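Local coordinates for protein L-2,4-diaminobutyric acid acetyltransferase (Geobacillus sp., PDB 6SLL) that catalyses the transfer of an acetyl group from acetyl coenzyme A to L-2,4-diaminobutyric acid, a step in the biosynthesis of the chemical chaperone ectoine, at residues 47-50 with 51-55; 29-32 with 33-36. One frame throughout, in Å; residues are numbered along the deposited sequence.

Interaction 1 of 2, residues 47-50 with 51-55. With DAB (2,4-diaminobutyric acid), chain D.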
loop_
_atom_site.group_PDB
_atom_site.type_symbol
_atom_site.label_atom_id
_atom_site.label_comp_id
_atom_site.label_asym_id
_atom_site.label_seq_id
_atom_site.Cartn_x
_atom_site.Cartn_y
_atom_site.Cartn_z
ATOM N N PRO B 47 7.116 -1.550 -8.836
ATOM C CA PRO B 47 7.029 -3.006 -8.812
ATOM C C PRO B 47 7.011 -3.527 -7.375
ATOM O O PRO B 47 6.265 -4.458 -7.064
ATOM C CB PRO B 47 8.215 -3.430 -9.647
ATOM C CG PRO B 47 8.426 -2.257 -10.592
ATOM C CD PRO B 47 8.103 -1.058 -9.814
ATOM N N TYR B 48 7.861 -2.969 -6.543
ATOM C CA TYR B 48 7.949 -3.388 -5.127
ATOM C C TYR B 48 6.573 -3.311 -4.469
ATOM O O TYR B 48 6.242 -4.196 -3.672
ATOM C CB TYR B 48 8.972 -2.480 -4.414
ATOM C CG TYR B 48 9.304 -2.892 -3.017
ATOM C CD1 TYR B 48 8.498 -2.475 -1.955
ATOM C CD2 TYR B 48 10.413 -3.620 -2.706
ATOM C CE1 TYR B 48 8.807 -2.798 -0.678
ATOM C CE2 TYR B 48 10.743 -3.982 -1.436
ATOM C CZ TYR B 48 9.975 -3.560 -0.382
ATOM O OH TYR B 48 10.260 -3.833 0.928
ATOM N N CYS B 49 5.798 -2.260 -4.720
ATOM C CA CYS B 49 4.452 -2.154 -4.174
ATOM C C CYS B 49 3.635 -3.366 -4.480
ATOM O O CYS B 49 2.914 -3.895 -3.622
ATOM C CB CYS B 49 3.807 -0.879 -4.694
ATOM S SG CYS B 49 2.142 -0.556 -4.059
ATOM N N TYR B 50 3.655 -3.815 -5.733
ATOM C CA TYR B 50 2.853 -4.979 -6.098
ATOM C C TYR B 50 3.397 -6.253 -5.528
ATOM O O TYR B 50 2.582 -7.176 -5.227
ATOM C CB TYR B 50 2.663 -5.009 -7.646
ATOM C CG TYR B 50 1.949 -3.772 -8.130
ATOM C CD1 TYR B 50 0.591 -3.611 -7.890
ATOM C CD2 TYR B 50 2.619 -2.755 -8.759
ATOM C CE1 TYR B 50 -0.059 -2.445 -8.240
ATOM C CE2 TYR B 50 1.964 -1.573 -9.101
ATOM C CZ TYR B 50 0.625 -1.427 -8.853
ATOM O OH TYR B 50 0.034 -0.225 -9.143
ATOM N N MET B 51 4.661 -6.363 -5.277
ATOM C CA MET B 51 5.200 -7.499 -4.502
ATOM C C MET B 51 4.677 -7.472 -3.107
ATOM O O MET B 51 4.271 -8.521 -2.565
ATOM C CB MET B 51 6.752 -7.413 -4.490
ATOM C CG MET B 51 7.361 -7.589 -5.780
ATOM S SD MET B 51 9.168 -7.338 -5.744
ATOM C CE MET B 51 9.454 -7.236 -7.495
ATOM N N LEU B 52 4.619 -6.293 -2.454
ATOM C CA LEU B 52 4.041 -6.186 -1.115
ATOM C C LEU B 52 2.637 -6.606 -1.071
ATOM O O LEU B 52 2.193 -7.280 -0.106
ATOM C CB LEU B 52 4.095 -4.813 -0.525
ATOM C CG LEU B 52 5.348 -4.215 -0.186
ATOM C CD1 LEU B 52 5.110 -2.855 0.515
ATOM C CD2 LEU B 52 6.175 -5.115 0.761
ATOM N N LEU B 53 1.839 -6.179 -2.045
ATOM C CA LEU B 53 0.457 -6.595 -2.048
ATOM C C LEU B 53 0.328 -8.072 -2.176
ATOM O O LEU B 53 -0.473 -8.692 -1.480
ATOM C CB LEU B 53 -0.265 -5.846 -3.194
ATOM C CG LEU B 53 -0.504 -4.360 -2.952
ATOM C CD1 LEU B 53 -0.849 -3.641 -4.234
ATOM C CD2 LEU B 53 -1.626 -4.124 -1.937
ATOM N N GLY B 54 1.114 -8.712 -3.037
ATOM C CA GLY B 54 1.140 -10.133 -3.196
ATOM C C GLY B 54 1.635 -10.875 -1.990
ATOM O O GLY B 54 1.347 -12.059 -1.864
ATOM N N ASP B 55 2.437 -10.227 -1.151
ATOM C CA ASP B 55 2.964 -10.856 0.029
ATOM C C ASP B 55 2.069 -10.618 1.223
ATOM O O ASP B 55 1.411 -11.521 1.723
ATOM C CB ASP B 55 4.360 -10.317 0.263
ATOM C CG ASP B 55 5.106 -10.956 1.373
ATOM O OD1 ASP B 55 4.458 -11.612 2.231
ATOM O OD2 ASP B 55 6.385 -10.835 1.267
HETATM N N DAB D . 13.250 -0.096 -2.111
HETATM C CA DAB D . 11.951 -0.329 -1.437
HETATM C C DAB D . 11.067 0.913 -1.567
HETATM O O DAB D . 11.627 1.991 -1.802
HETATM C CB DAB D . 12.064 -0.853 -0.015
HETATM C CG DAB D . 12.552 0.161 0.912
HETATM N ND DAB D . 12.682 -0.480 2.280
HETATM O OXT DAB D . 9.880 0.754 -1.318
#
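Y48 and L52, one turn apart on an alpha helix of this GNAT-fold acetyltransferase, illustrate how one helical turn can set an aromatic ring against a substrate and a leucine against that ring. With CG anti to the backbone N (chi1 -172°), the Y48 side chain runs from the helix so that CE1 comes within 3.8 Å of L52 CG, the leucine approaching the ring obliquely. One ring face receives the bound 2,4-diaminobutyric acid, whose CA sits 3.7 Å above the plane, over the ring centre, while its CB closes to 3.4 Å from Y48 CZ. The ring thus meets the aliphatic part of the substrate, whose polar groups are held by residues of the second subunit, among them D43 and E168. The phenol end of Y48 likewise reaches across the interface, where OH is hydrogen-bonded to T125 of the second subunit, which holds the hydroxyl end of the ring.

Elsewhere round the helix the packing is looser. Y50 and L53 lie side by side and point the same way, CD1 to CD1 at 3.9 Å, and the Y50 hydroxyl is hydrogen-bonded to N45 and Q90. C49 SG makes a more distant contact with L53 CD1, at 4.3 Å, and both residues pack on W89 of strand 85-93. At the partly exposed ends of the segment, P47 contributes mainly its carbonyl, and D55 meets none of the side chains of 47-50; in the conformer given here, its OD2 is hydrogen-bonded to Y154 of the second subunit. Regular i to i+4 bonds tie the turns together, and the last of them runs from G54 N to Y50 O at 3.1 Å.

Interaction 2 of 2, residues 29-32 with 33-36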
loop_
_atom_site.group_PDB
_atom_site.type_symbol
_atom_site.label_atom_id
_atom_site.label_comp_id
_atom_site.label_asym_id
_atom_site.label_seq_id
_atom_site.Cartn_x
_atom_site.Cartn_y
_atom_site.Cartn_z
ATOM N N GLY B 29 4.456 -9.805 -8.630
ATOM C CA GLY B 29 4.516 -8.351 -8.598
ATOM C C GLY B 29 4.891 -7.717 -9.932
ATOM O O GLY B 29 4.223 -6.738 -10.341
ATOM N N THR B 30 5.931 -8.249 -10.625
ATOM C CA THR B 30 6.262 -7.676 -11.909
ATOM C C THR B 30 5.180 -7.740 -12.926
ATOM O O THR B 30 4.902 -6.799 -13.657
ATOM C CB THR B 30 7.610 -8.269 -12.388
ATOM O OG1 THR B 30 8.660 -7.595 -11.681
ATOM C CG2 THR B 30 7.792 -8.116 -13.866
ATOM N N ARG B 31 4.545 -8.940 -13.057
ATOM C CA ARG B 31 3.524 -9.085 -14.083
ATOM C C ARG B 31 2.295 -8.255 -13.783
ATOM O O ARG B 31 1.611 -7.732 -14.674
ATOM C CB ARG B 31 3.157 -10.539 -14.307
ATOM C CG ARG B 31 4.249 -11.316 -15.030
ATOM C CD ARG B 31 3.879 -12.740 -15.583
ATOM N NE ARG B 31 3.374 -13.586 -14.649
ATOM C CZ ARG B 31 2.507 -14.521 -14.909
ATOM N NH1 ARG B 31 1.752 -14.746 -16.042
ATOM N NH2 ARG B 31 2.217 -15.294 -13.873
ATOM N N VAL B 32 1.982 -8.132 -12.465
ATOM C CA VAL B 32 0.882 -7.209 -12.087
ATOM C C VAL B 32 1.228 -5.767 -12.407
ATOM O O VAL B 32 0.429 -5.022 -12.959
ATOM C CB VAL B 32 0.534 -7.402 -10.569
ATOM C CG1 VAL B 32 -0.402 -6.292 -10.136
ATOM C CG2 VAL B 32 -0.069 -8.756 -10.370
ATOM N N TRP B 33 2.478 -5.354 -12.099
ATOM C CA TRP B 33 2.949 -4.034 -12.421
ATOM C C TRP B 33 2.778 -3.761 -13.936
ATOM O O TRP B 33 2.330 -2.693 -14.328
ATOM C CB TRP B 33 4.384 -3.908 -11.935
ATOM C CG TRP B 33 5.048 -2.585 -12.256
ATOM C CD1 TRP B 33 4.953 -1.427 -11.565
ATOM C CD2 TRP B 33 5.892 -2.315 -13.412
ATOM N NE1 TRP B 33 5.704 -0.451 -12.180
ATOM C CE2 TRP B 33 6.293 -0.966 -13.295
ATOM C CE3 TRP B 33 6.368 -3.112 -14.437
ATOM C CZ2 TRP B 33 7.145 -0.395 -14.190
ATOM C CZ3 TRP B 33 7.260 -2.555 -15.320
ATOM C CH2 TRP B 33 7.616 -1.214 -15.224
ATOM N N GLU B 34 3.221 -4.744 -14.725
ATOM C CA GLU B 34 3.077 -4.580 -16.185
ATOM C C GLU B 34 1.653 -4.418 -16.622
ATOM O O GLU B 34 1.314 -3.568 -17.496
ATOM C CB GLU B 34 3.728 -5.768 -16.905
ATOM C CG GLU B 34 5.270 -5.759 -16.775
ATOM C CD GLU B 34 5.946 -6.948 -17.320
ATOM O OE1 GLU B 34 5.297 -7.997 -17.417
ATOM O OE2 GLU B 34 7.150 -6.840 -17.627
ATOM N N LEU B 35 0.719 -5.199 -15.999
ATOM C CA LEU B 35 -0.719 -5.043 -16.292
ATOM C C LEU B 35 -1.219 -3.652 -15.972
ATOM O O LEU B 35 -1.881 -2.998 -16.766
ATOM C CB LEU B 35 -1.544 -6.105 -15.523
ATOM C CG LEU B 35 -3.020 -6.005 -15.626
ATOM C CD1 LEU B 35 -3.506 -6.587 -16.929
ATOM C CD2 LEU B 35 -3.731 -6.783 -14.541
ATOM N N ILE B 36 -0.854 -3.150 -14.770
ATOM C CA ILE B 36 -1.274 -1.798 -14.375
ATOM C C ILE B 36 -0.673 -0.776 -15.320
ATOM O O ILE B 36 -1.388 0.132 -15.794
ATOM C CB ILE B 36 -0.895 -1.511 -12.935
ATOM C CG1 ILE B 36 -1.447 -2.542 -11.942
ATOM C CG2 ILE B 36 -1.260 -0.093 -12.523
ATOM C CD1 ILE B 36 -2.905 -2.649 -11.968
#
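The W33 indole meets the preceding turn at an edge: the carbonyl oxygen of T30 lies near the ring plane, 4.0 Å from CE3. Neither face is met by residues 29-32; the side chain, its CG anti to the backbone N (chi1 177°), leads away from them and packs on L44 and P47 of its own chain and on P160 of the second subunit. The E34 carboxylate is a second flat group. Its chain, extended beyond CG, crosses the T30 side chain obliquely and brings OE2 to 4.0 Å from the T30 methyl CG2, a van der Waals approach. The T30 hydroxyl has its partner elsewhere, in M158 O of the second subunit.

On the inner side of this amphipathic helix, V32 CG1 faces I36 CG1 at a loose 4.3 Å. Both residues also pack on Y50, and V32 and L35 share F73 of strand 69-78, so this surface of the helix joins the core of the GNAT fold. The backbone bond from I36 N to V32 O, 2.9 Å long, closes the same turn.

R31 and E34 carry opposite charges, yet R31 NE stays 6.5 Å from E34 OE1, and the guanidinium makes long, weak ion pairs with D28 and E65. Cohesion within these two turns therefore rests chiefly on main-chain bonds, with light apolar contact, any attraction between the two charges probably being a minor addition.

In the fold
Interaction 2 (29-36) precedes interaction 1 (47-55) along the chain, on the consecutive helices 29-39 and 47-56, and their centres are 9 Å apart on the same side of the chain's centre. The helices touch directly: P47 CD lies 3.4 Å from W33 NE1, and Y50 CD1 lies 3.6 Å from V32 CG1. Both pack against strand 85-93 of the mixed sheet and both reach the second subunit. The pair exemplifies a general principle of oligomeric enzymes: local helical turns of one subunit can help to complete a pocket built mainly by its partner. Here Y48 meets substrate held largely by the second subunit, while the side chain of I36 is about 6 Å from another bound diaminobutyric acid.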